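Local coordinates for N-terminal acetyltransferase B complex subunit MDM20 (PDB 5K04), which probably serves as the non-catalytic, helical-repeat subunit of the NatB complex, which acetylates protein N-termini, by wrapping around the catalytic subunit NAT3, at residues 388-391 against 392-396; 406-409 against 410-413; 417-421 against 422-426. All coordinates share one frame; numbering follows the deposited sequence.

In the fold
The three contacts follow one another along two successive helices, 388-404 and 409-419: contact 1 is the first turns of the former, contact 2 the start of the latter, and contact 3 the way out of it. All three are mostly buried. Contacts 1 and 3 touch, their centres about 11 Å apart, where Ile395 meets Leu418 and Tyr419 between the paired helices. Contact 2, its centre about 17 Å from that of contact 1, instead faces the NAT3 chain. Their chemistry follows position: regular helical bonds with an asparagine pair in contact 1, an asparagine N-cap in contact 2, and a turn plus a side-chain bond to a late helical carbonyl in contact 3.

Contact 1: residues 388-391 against 392-396; sequences PQNT and IKNIV
Four successive i to i+4 backbone hydrogen bonds join 388-391 to 392-396, so this is the opening of an alpha-helix, helix 388-404 of the helical-repeat subunit. Ile392 N donates to Pro388 O, Lys393 N to Gln389 O, Asn394 N to Asn390 O and Ile395 N to Thr391 O, all within 2.9 to 3.0 Å. Pro388 fits the first turn: it has no N-H to donate, and N-H groups there have no i-4 carbonyl within the helix, while its own carbonyl accepts from Ile392.

The side chains add a polar and an apolar side. On the polar one, Asn390 and Asn394 lie a turn apart with their amide planes inclined by 63°. Asn394 ND2 lies 3.3 Å from Asn390 OD1; its weak bond goes to the backbone O of Asn390 at 3.1 Å, the N-H bent to 125°, so that carbonyl takes a second donor besides Asn394 N. The stronger partner of Asn394 ND2 is Asp383, whose carboxylate also forms a salt bridge with Lys393 NZ. The Lys393 chain reaches it by a bend at its third torsion (79°), with NZ passing 4.1 Å from Asn390 ND2. One aspartate from the end of helix 372-383 thus holds two neighbouring side chains of the next helix, and Asn390 is tied weakly to the same connection through the Asp383 backbone O and Asp385 N.

The apolar side is formed by Thr391 and Ile395, which pack with Leu418 of helix 409-419; Ile395 also meets Tyr419 there and Thr731 of helix 729-747. Thr391 turns its methyl toward Ile395 while OG1 makes a weak bond back to Ser387 O. The meeting of the two side chains is light, with Thr391 CG2 standing 4.2 Å from Ile395 CD1.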
ATOM      1  N   PRO A 388     -30.079   7.380   7.287  1.00 53.04           N
ATOM      2  CA  PRO A 388     -29.404   8.691   7.147  1.00 48.69           C
ATOM      3  C   PRO A 388     -29.490   9.582   8.382  1.00 44.01           C
ATOM      4  O   PRO A 388     -28.564  10.362   8.633  1.00 36.30           O
ATOM      5  CB  PRO A 388     -30.120   9.329   5.941  1.00 51.50           C
ATOM      6  CG  PRO A 388     -31.427   8.558   5.793  1.00 48.40           C
ATOM      7  CD  PRO A 388     -31.117   7.174   6.259  1.00 47.11           C
ATOM      8  N   GLN A 389     -30.577   9.500   9.152  1.00 46.48           N
ATOM      9  CA  GLN A 389     -30.654  10.198  10.433  1.00 48.46           C
ATOM     10  C   GLN A 389     -29.600   9.691  11.412  1.00 46.25           C
ATOM     11  O   GLN A 389     -29.007  10.476  12.160  1.00 33.08           O
ATOM     12  CB  GLN A 389     -32.047  10.019  11.030  1.00 48.57           C
ATOM     13  CG  GLN A 389     -32.272  10.675  12.367  1.00 56.04           C
ATOM     14  CD  GLN A 389     -33.750  10.875  12.602  1.00 76.59           C
ATOM     15  OE1 GLN A 389     -34.580  10.426  11.807  1.00 79.82           O
ATOM     16  NE2 GLN A 389     -34.096  11.547  13.689  1.00 82.12           N
ATOM     17  N   ASN A 390     -29.382   8.373  11.449  1.00 44.44           N
ATOM     18  CA  ASN A 390     -28.373   7.841  12.354  1.00 47.04           C
ATOM     19  C   ASN A 390     -26.979   8.249  11.902  1.00 43.25           C
ATOM     20  O   ASN A 390     -26.115   8.570  12.725  1.00 29.44           O
ATOM     21  CB  ASN A 390     -28.502   6.324  12.434  1.00 42.97           C
ATOM     22  CG  ASN A 390     -27.335   5.674  13.156  1.00 45.03           C
ATOM     23  OD1 ASN A 390     -26.299   5.403  12.563  1.00 30.95           O
ATOM     24  ND2 ASN A 390     -27.517   5.399  14.439  1.00 50.14           N
ATOM     25  N   THR A 391     -26.757   8.260  10.588  1.00 51.65           N
ATOM     26  CA  THR A 391     -25.464   8.645  10.031  1.00 45.57           C
ATOM     27  C   THR A 391     -25.144  10.105  10.340  1.00 37.94           C
ATOM     28  O   THR A 391     -24.021  10.441  10.734  1.00 29.79           O
ATOM     29  CB  THR A 391     -25.490   8.382   8.526  1.00 40.18           C
ATOM     30  OG1 THR A 391     -25.542   6.968   8.314  1.00 26.96           O
ATOM     31  CG2 THR A 391     -24.271   8.982   7.824  1.00 43.25           C
ATOM     32  N   ILE A 392     -26.138  10.980  10.191  1.00 42.00           N
ATOM     33  CA  ILE A 392     -25.948  12.395  10.468  1.00 42.14           C
ATOM     34  C   ILE A 392     -25.738  12.624  11.959  1.00 44.43           C
ATOM     35  O   ILE A 392     -24.865  13.405  12.364  1.00 37.55           O
ATOM     36  CB  ILE A 392     -27.148  13.193   9.928  1.00 46.15           C
ATOM     37  CG1 ILE A 392     -27.132  13.209   8.395  1.00 48.36           C
ATOM     38  CG2 ILE A 392     -27.164  14.604  10.498  1.00 38.98           C
ATOM     39  CD1 ILE A 392     -28.372  13.860   7.777  1.00 44.99           C
ATOM     40  N   LYS A 393     -26.531  11.953  12.797  1.00 48.45           N
ATOM     41  CA  LYS A 393     -26.344  12.071  14.240  1.00 49.41           C
ATOM     42  C   LYS A 393     -24.912  11.720  14.625  1.00 45.61           C
ATOM     43  O   LYS A 393     -24.246  12.464  15.360  1.00 31.07           O
ATOM     44  CB  LYS A 393     -27.345  11.176  14.983  1.00 46.16           C
ATOM     45  CG  LYS A 393     -27.071  11.071  16.494  1.00 51.16           C
ATOM     46  CD  LYS A 393     -27.968  10.058  17.210  1.00 44.49           C
ATOM     47  CE  LYS A 393     -27.494   8.642  16.997  1.00 47.07           C
ATOM     48  NZ  LYS A 393     -28.297   7.664  17.741  1.00 53.49           N
ATOM     49  N   ASN A 394     -24.404  10.609  14.095  1.00 45.61           N
ATOM     50  CA  ASN A 394     -23.072  10.172  14.472  1.00 49.40           C
ATOM     51  C   ASN A 394     -21.973  10.994  13.805  1.00 45.05           C
ATOM     52  O   ASN A 394     -20.881  11.107  14.367  1.00 28.61           O
ATOM     53  CB  ASN A 394     -22.940   8.675  14.193  1.00 43.29           C
ATOM     54  CG  ASN A 394     -23.622   7.834  15.283  1.00 39.97           C
ATOM     55  OD1 ASN A 394     -23.290   7.942  16.454  1.00 29.89           O
ATOM     56  ND2 ASN A 394     -24.606   7.040  14.895  1.00 42.37           N
ATOM     57  N   ILE A 395     -22.246  11.603  12.643  1.00 46.59           N
ATOM     58  CA  ILE A 395     -21.350  12.638  12.119  1.00 43.48           C
ATOM     59  C   ILE A 395     -21.186  13.771  13.138  1.00 45.71           C
ATOM     60  O   ILE A 395     -20.075  14.266  13.376  1.00 33.99           O
ATOM     61  CB  ILE A 395     -21.877  13.177  10.776  1.00 36.93           C
ATOM     62  CG1 ILE A 395     -21.569  12.200   9.637  1.00 41.94           C
ATOM     63  CG2 ILE A 395     -21.285  14.551  10.488  1.00 36.87           C
ATOM     64  CD1 ILE A 395     -22.198  12.583   8.303  1.00 35.55           C
ATOM     65  N   VAL A 396     -22.298  14.211  13.738  1.00 44.36           N
ATOM     66  CA  VAL A 396     -22.249  15.272  14.742  1.00 46.72           C
ATOM     67  C   VAL A 396     -21.418  14.843  15.946  1.00 43.50           C
ATOM     68  O   VAL A 396     -20.665  15.638  16.521  1.00 36.20           O
ATOM     69  CB  VAL A 396     -23.680  15.659  15.153  1.00 44.83           C
ATOM     70  CG1 VAL A 396     -23.664  16.687  16.250  1.00 42.46           C
ATOM     71  CG2 VAL A 396     -24.436  16.171  13.942  1.00 48.05           C
TER

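Contact 2: residues 406-409 against 410-413; sequences KYNY and KLKL
Asn408 meets the side chain and the backbone N-H of Leu411, as the N-cap of helix 409-419. Its CB lies 3.8 Å from Leu411 CD1, and its CG is closer still to the leucine, 3.5 Å from Leu411 CG. With CG anti to the backbone N (chi1 -173°), the amide folds back over the first turn. There OD1 accepts from Leu411 N at 3.2 Å, the N-H nearly straight at 166° although the donor stands well above the carbonyl plane of the amide. OD1 is also near Lys410 N. At the other tip atom, ND2 passes the leucine branch and bonds to Asp405, so both ends of the amide have a partner and its rotation is set. The backbone O of Asn408 in turn accepts from Lys412 N, and Tyr409 O from Leu413 N, which starts the regular helical pattern.

Around this cap, Tyr409 takes an uncommon helical rotamer, CG wedged between its own N and carbonyl carbon (chi1 72°), which brings the ring alongside Lys410. Lys410 CG comes to 3.4 Å from Tyr409 CE1, and Leu413 CD1 reaches the ring edge 4.0 Å from Tyr409 CD1. The chain of Lys410 then bends twice, and its NZ forms a salt bridge with Glu374; with NZ 5.4 Å from the centroid of the Tyr409 ring, any cation-pi attraction is at most weak. Lys412, roughly at right angles to Lys410, runs out extended and brings its CE to 3.2 Å from Lys406 O.

Beyond Tyr407, Tyr409, Lys410 and Leu413 lies the NAT3 chain, with Pro22, Pro17, Gln83 and Leu20 of that subunit against them respectively. Within the chain, Leu411 packs against two helices, on Leu377 of 372-383 and on Leu398, Leu401 and Leu402 of 388-404.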
ATOM      1  N   LYS A 406      -8.130  16.172  18.531  1.00 49.84           N
ATOM      2  CA  LYS A 406      -8.038  16.746  17.185  1.00 47.94           C
ATOM      3  C   LYS A 406      -7.244  15.903  16.199  1.00 42.82           C
ATOM      4  O   LYS A 406      -7.380  16.113  14.988  1.00 36.16           O
ATOM      5  CB  LYS A 406      -7.393  18.132  17.238  1.00 62.30           C
ATOM      6  CG  LYS A 406      -8.140  19.184  18.037  1.00 79.75           C
ATOM      7  CD  LYS A 406      -7.220  19.911  19.018  1.00 90.23           C
ATOM      8  CE  LYS A 406      -5.893  20.297  18.378  1.00 94.95           C
ATOM      9  NZ  LYS A 406      -6.053  21.212  17.212  1.00100.69           N
ATOM     10  N   TYR A 407      -6.374  15.004  16.669  1.00 49.11           N
ATOM     11  CA  TYR A 407      -5.553  14.194  15.771  1.00 47.72           C
ATOM     12  C   TYR A 407      -5.907  12.711  15.846  1.00 43.66           C
ATOM     13  O   TYR A 407      -5.127  11.867  15.391  1.00 28.72           O
ATOM     14  CB  TYR A 407      -4.063  14.402  16.068  1.00 50.59           C
ATOM     15  CG  TYR A 407      -3.658  15.865  16.213  1.00 49.98           C
ATOM     16  CD1 TYR A 407      -3.540  16.687  15.102  1.00 46.62           C
ATOM     17  CD2 TYR A 407      -3.424  16.426  17.467  1.00 49.47           C
ATOM     18  CE1 TYR A 407      -3.191  18.032  15.226  1.00 52.41           C
ATOM     19  CE2 TYR A 407      -3.071  17.767  17.606  1.00 52.58           C
ATOM     20  CZ  TYR A 407      -2.955  18.566  16.474  1.00 50.64           C
ATOM     21  OH  TYR A 407      -2.610  19.886  16.590  1.00 40.23           O
ATOM     22  N   ASN A 408      -7.065  12.372  16.419  1.00 47.45           N
ATOM     23  CA  ASN A 408      -7.472  10.978  16.490  1.00 41.30           C
ATOM     24  C   ASN A 408      -7.844  10.517  15.094  1.00 39.37           C
ATOM     25  O   ASN A 408      -8.891  10.893  14.562  1.00 34.17           O
ATOM     26  CB  ASN A 408      -8.632  10.796  17.455  1.00 46.03           C
ATOM     27  CG  ASN A 408      -8.964   9.325  17.690  1.00 40.59           C
ATOM     28  OD1 ASN A 408      -8.950   8.505  16.764  1.00 40.53           O
ATOM     29  ND2 ASN A 408      -9.245   8.984  18.940  1.00 54.27           N
ATOM     30  N   TYR A 409      -6.977   9.698  14.499  1.00 43.37           N
ATOM     31  CA  TYR A 409      -7.155   9.327  13.104  1.00 42.84           C
ATOM     32  C   TYR A 409      -8.321   8.361  12.923  1.00 40.77           C
ATOM     33  O   TYR A 409      -9.017   8.423  11.903  1.00 38.69           O
ATOM     34  CB  TYR A 409      -5.848   8.750  12.545  1.00 36.65           C
ATOM     35  CG  TYR A 409      -5.469   7.370  13.038  1.00 35.90           C
ATOM     36  CD1 TYR A 409      -6.071   6.229  12.520  1.00 39.60           C
ATOM     37  CD2 TYR A 409      -4.485   7.198  14.001  1.00 38.39           C
ATOM     38  CE1 TYR A 409      -5.720   4.956  12.961  1.00 45.79           C
ATOM     39  CE2 TYR A 409      -4.134   5.910  14.461  1.00 39.24           C
ATOM     40  CZ  TYR A 409      -4.753   4.802  13.942  1.00 44.21           C
ATOM     41  OH  TYR A 409      -4.398   3.533  14.366  1.00 43.67           O
ATOM     42  N   LYS A 410      -8.560   7.469  13.890  1.00 40.75           N
ATOM     43  CA  LYS A 410      -9.664   6.530  13.725  1.00 37.14           C
ATOM     44  C   LYS A 410     -10.988   7.270  13.627  1.00 37.76           C
ATOM     45  O   LYS A 410     -11.835   6.931  12.794  1.00 29.81           O
ATOM     46  CB  LYS A 410      -9.693   5.508  14.866  1.00 35.52           C
ATOM     47  CG  LYS A 410      -8.549   4.496  14.792  1.00 33.81           C
ATOM     48  CD  LYS A 410      -8.869   3.212  15.536  1.00 34.56           C
ATOM     49  CE  LYS A 410      -9.012   3.414  17.014  1.00 36.23           C
ATOM     50  NZ  LYS A 410      -7.761   3.860  17.637  1.00 45.22           N
ATOM     51  N   LEU A 411     -11.175   8.296  14.454  1.00 44.19           N
ATOM     52  CA  LEU A 411     -12.396   9.088  14.367  1.00 43.42           C
ATOM     53  C   LEU A 411     -12.484   9.781  13.019  1.00 40.40           C
ATOM     54  O   LEU A 411     -13.575   9.899  12.446  1.00 29.13           O
ATOM     55  CB  LEU A 411     -12.465  10.120  15.502  1.00 36.66           C
ATOM     56  CG  LEU A 411     -12.405   9.664  16.967  1.00 44.21           C
ATOM     57  CD1 LEU A 411     -12.420  10.881  17.937  1.00 37.96           C
ATOM     58  CD2 LEU A 411     -13.536   8.703  17.303  1.00 44.40           C
ATOM     59  N   LYS A 412     -11.340  10.261  12.507  1.00 41.49           N
ATOM     60  CA  LYS A 412     -11.307  10.926  11.206  1.00 36.25           C
ATOM     61  C   LYS A 412     -11.676   9.967  10.081  1.00 35.39           C
ATOM     62  O   LYS A 412     -12.472  10.310   9.195  1.00 26.02           O
ATOM     63  CB  LYS A 412      -9.926  11.520  10.965  1.00 39.49           C
ATOM     64  CG  LYS A 412      -9.656  12.776  11.776  1.00 42.15           C
ATOM     65  CD  LYS A 412      -8.333  13.389  11.416  1.00 39.22           C
ATOM     66  CE  LYS A 412      -8.098  14.703  12.170  1.00 40.41           C
ATOM     67  NZ  LYS A 412      -6.853  15.338  11.617  1.00 45.26           N
ATOM     68  N   LEU A 413     -11.119   8.753  10.107  1.00 33.92           N
ATOM     69  CA  LEU A 413     -11.429   7.792   9.050  1.00 38.28           C
ATOM     70  C   LEU A 413     -12.911   7.470   9.046  1.00 38.39           C
ATOM     71  O   LEU A 413     -13.540   7.409   7.983  1.00 27.62           O
ATOM     72  CB  LEU A 413     -10.608   6.514   9.229  1.00 35.77           C
ATOM     73  CG  LEU A 413      -9.091   6.663   9.116  1.00 36.67           C
ATOM     74  CD1 LEU A 413      -8.410   5.340   9.377  1.00 29.90           C
ATOM     75  CD2 LEU A 413      -8.726   7.179   7.772  1.00 32.18           C
TER

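Contact 3: residues 417-421 against 422-426; sequences KLYSQ and LNTND
Thr424, the centre of an inverse gamma turn, brings its hydroxyl back against the last turn of helix 409-419, where OG1 lies 3.4 Å from Tyr419 CD1. The two side chains cross at about a right angle. The chain gets there through a type I beta turn from Tyr419 to Leu422, closed by Leu422 N donating to Tyr419 O at 3.2 Å; the N-H is fairly straight at 161°, but the donor stands above the carbonyl plane.

Gln421 reaches back to the late helical carbonyl of Lys417. Its chain folded by chi2 of -55°, it sends NE2 to Lys417 O at 3.2 Å, with that oxygen lying in the plane of the glutamine amide. NE2 also bonds to Asp566 O, which ties this helix exit to a later loop. Leu418 packs on Ile565, also in a loop, and Thr424 lies against Ile735 and Ser738 of helix 729-747. Leu422 lays its branch along the preceding peptide, with CD2 3.8 Å from Gln421 O.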
ATOM      1  N   LYS A 417     -15.988   7.826   6.284  1.00 41.98           N
ATOM      2  CA  LYS A 417     -16.880   6.725   5.902  1.00 43.10           C
ATOM      3  C   LYS A 417     -18.343   7.150   5.979  1.00 39.45           C
ATOM      4  O   LYS A 417     -19.129   6.851   5.075  1.00 39.64           O
ATOM      5  CB  LYS A 417     -16.632   5.496   6.788  1.00 40.93           C
ATOM      6  CG  LYS A 417     -15.240   4.913   6.635  1.00 50.05           C
ATOM      7  CD  LYS A 417     -14.989   3.674   7.512  1.00 47.54           C
ATOM      8  CE  LYS A 417     -16.014   2.574   7.287  1.00 42.37           C
ATOM      9  NZ  LYS A 417     -15.625   1.321   8.015  1.00 43.42           N
ATOM     10  N   LEU A 418     -18.726   7.842   7.063  1.00 43.71           N
ATOM     11  CA  LEU A 418     -20.107   8.309   7.203  1.00 44.65           C
ATOM     12  C   LEU A 418     -20.469   9.286   6.089  1.00 40.69           C
ATOM     13  O   LEU A 418     -21.509   9.136   5.441  1.00 27.77           O
ATOM     14  CB  LEU A 418     -20.326   8.971   8.568  1.00 41.56           C
ATOM     15  CG  LEU A 418     -20.179   8.174   9.877  1.00 50.92           C
ATOM     16  CD1 LEU A 418     -20.931   8.848  11.033  1.00 47.41           C
ATOM     17  CD2 LEU A 418     -20.635   6.775   9.735  1.00 48.02           C
ATOM     18  N   TYR A 419     -19.608  10.294   5.853  1.00 39.63           N
ATOM     19  CA  TYR A 419     -19.830  11.237   4.761  1.00 39.38           C
ATOM     20  C   TYR A 419     -19.942  10.527   3.427  1.00 40.42           C
ATOM     21  O   TYR A 419     -20.622  11.021   2.514  1.00 32.78           O
ATOM     22  CB  TYR A 419     -18.694  12.254   4.675  1.00 42.58           C
ATOM     23  CG  TYR A 419     -18.760  13.429   5.638  1.00 46.62           C
ATOM     24  CD1 TYR A 419     -19.964  14.065   5.936  1.00 46.03           C
ATOM     25  CD2 TYR A 419     -17.604  13.925   6.218  1.00 40.90           C
ATOM     26  CE1 TYR A 419     -20.004  15.160   6.814  1.00 45.64           C
ATOM     27  CE2 TYR A 419     -17.633  14.982   7.094  1.00 41.94           C
ATOM     28  CZ  TYR A 419     -18.830  15.604   7.396  1.00 37.88           C
ATOM     29  OH  TYR A 419     -18.821  16.667   8.266  1.00 27.72           O
ATOM     30  N   SER A 420     -19.263   9.382   3.289  1.00 39.02           N
ATOM     31  CA  SER A 420     -19.295   8.627   2.043  1.00 33.92           C
ATOM     32  C   SER A 420     -20.646   7.976   1.809  1.00 37.39           C
ATOM     33  O   SER A 420     -20.875   7.465   0.709  1.00 25.48           O
ATOM     34  CB  SER A 420     -18.205   7.553   2.040  1.00 26.87           C
ATOM     35  OG  SER A 420     -18.659   6.363   2.676  1.00 22.72           O
ATOM     36  N   GLN A 421     -21.519   7.964   2.823  1.00 37.26           N
ATOM     37  CA  GLN A 421     -22.882   7.443   2.731  1.00 39.26           C
ATOM     38  C   GLN A 421     -23.870   8.469   2.187  1.00 39.57           C
ATOM     39  O   GLN A 421     -25.010   8.110   1.870  1.00 28.09           O
ATOM     40  CB  GLN A 421     -23.383   6.991   4.108  1.00 35.05           C
ATOM     41  CG  GLN A 421     -22.484   6.010   4.824  1.00 35.87           C
ATOM     42  CD  GLN A 421     -22.203   4.785   3.972  1.00 42.45           C
ATOM     43  OE1 GLN A 421     -23.115   4.070   3.573  1.00 36.20           O
ATOM     44  NE2 GLN A 421     -20.931   4.562   3.663  1.00 50.21           N
ATOM     45  N   LEU A 422     -23.476   9.730   2.122  1.00 44.74           N
ATOM     46  CA  LEU A 422     -24.348  10.837   1.779  1.00 44.23           C
ATOM     47  C   LEU A 422     -23.849  11.491   0.495  1.00 41.96           C
ATOM     48  O   LEU A 422     -22.813  11.107  -0.061  1.00 24.87           O
ATOM     49  CB  LEU A 422     -24.395  11.860   2.916  1.00 39.18           C
ATOM     50  CG  LEU A 422     -24.815  11.324   4.282  1.00 47.15           C
ATOM     51  CD1 LEU A 422     -24.646  12.417   5.358  1.00 42.35           C
ATOM     52  CD2 LEU A 422     -26.252  10.774   4.254  1.00 38.58           C
ATOM     53  N   ASN A 423     -24.620  12.478   0.026  1.00 36.09           N
ATOM     54  CA  ASN A 423     -24.243  13.305  -1.108  1.00 39.60           C
ATOM     55  C   ASN A 423     -23.421  14.520  -0.688  1.00 41.54           C
ATOM     56  O   ASN A 423     -23.294  15.480  -1.460  1.00 36.42           O
ATOM     57  CB  ASN A 423     -25.495  13.725  -1.881  1.00 40.18           C
ATOM     58  CG  ASN A 423     -26.229  12.537  -2.459  1.00 40.12           C
ATOM     59  OD1 ASN A 423     -25.667  11.744  -3.228  1.00 30.62           O
ATOM     60  ND2 ASN A 423     -27.483  12.393  -2.079  1.00 45.50           N
ATOM     61  N   THR A 424     -22.853  14.480   0.521  1.00 46.17           N
ATOM     62  CA  THR A 424     -21.984  15.521   1.062  1.00 43.76           C
ATOM     63  C   THR A 424     -20.542  15.336   0.572  1.00 44.58           C
ATOM     64  O   THR A 424     -19.584  15.271   1.345  1.00 30.66           O
ATOM     65  CB  THR A 424     -22.051  15.481   2.583  1.00 41.91           C
ATOM     66  OG1 THR A 424     -21.725  14.156   3.028  1.00 37.02           O
ATOM     67  CG2 THR A 424     -23.440  15.816   3.060  1.00 42.27           C
ATOM     68  N   ASN A 425     -20.392  15.256  -0.753  1.00 47.52           N
ATOM     69  CA  ASN A 425     -19.114  14.863  -1.345  1.00 46.63           C
ATOM     70  C   ASN A 425     -18.056  15.952  -1.206  1.00 45.34           C
ATOM     71  O   ASN A 425     -16.861  15.681  -1.381  1.00 36.67           O
ATOM     72  CB  ASN A 425     -19.363  14.500  -2.802  1.00 44.30           C
ATOM     73  CG  ASN A 425     -20.581  13.594  -2.968  1.00 44.26           C
ATOM     74  OD1 ASN A 425     -20.773  12.628  -2.217  1.00 32.85           O
ATOM     75  ND2 ASN A 425     -21.429  13.929  -3.930  1.00 43.78           N
ATOM     76  N   ASP A 426     -18.508  17.143  -0.823  1.00 50.10           N
ATOM     77  CA  ASP A 426     -17.720  18.347  -0.598  1.00 51.26           C
ATOM     78  C   ASP A 426     -16.706  18.191   0.540  1.00 43.32           C
ATOM     79  O   ASP A 426     -15.691  18.889   0.559  1.00 32.46           O
ATOM     80  CB  ASP A 426     -18.737  19.456  -0.253  1.00 44.28           C
ATOM     81  CG  ASP A 426     -18.404  20.755  -0.827  1.00 53.27           C
ATOM     82  OD1 ASP A 426     -17.265  21.216  -0.631  1.00 71.29           O
ATOM     83  OD2 ASP A 426     -19.298  21.342  -1.468  1.00 58.25           O
TER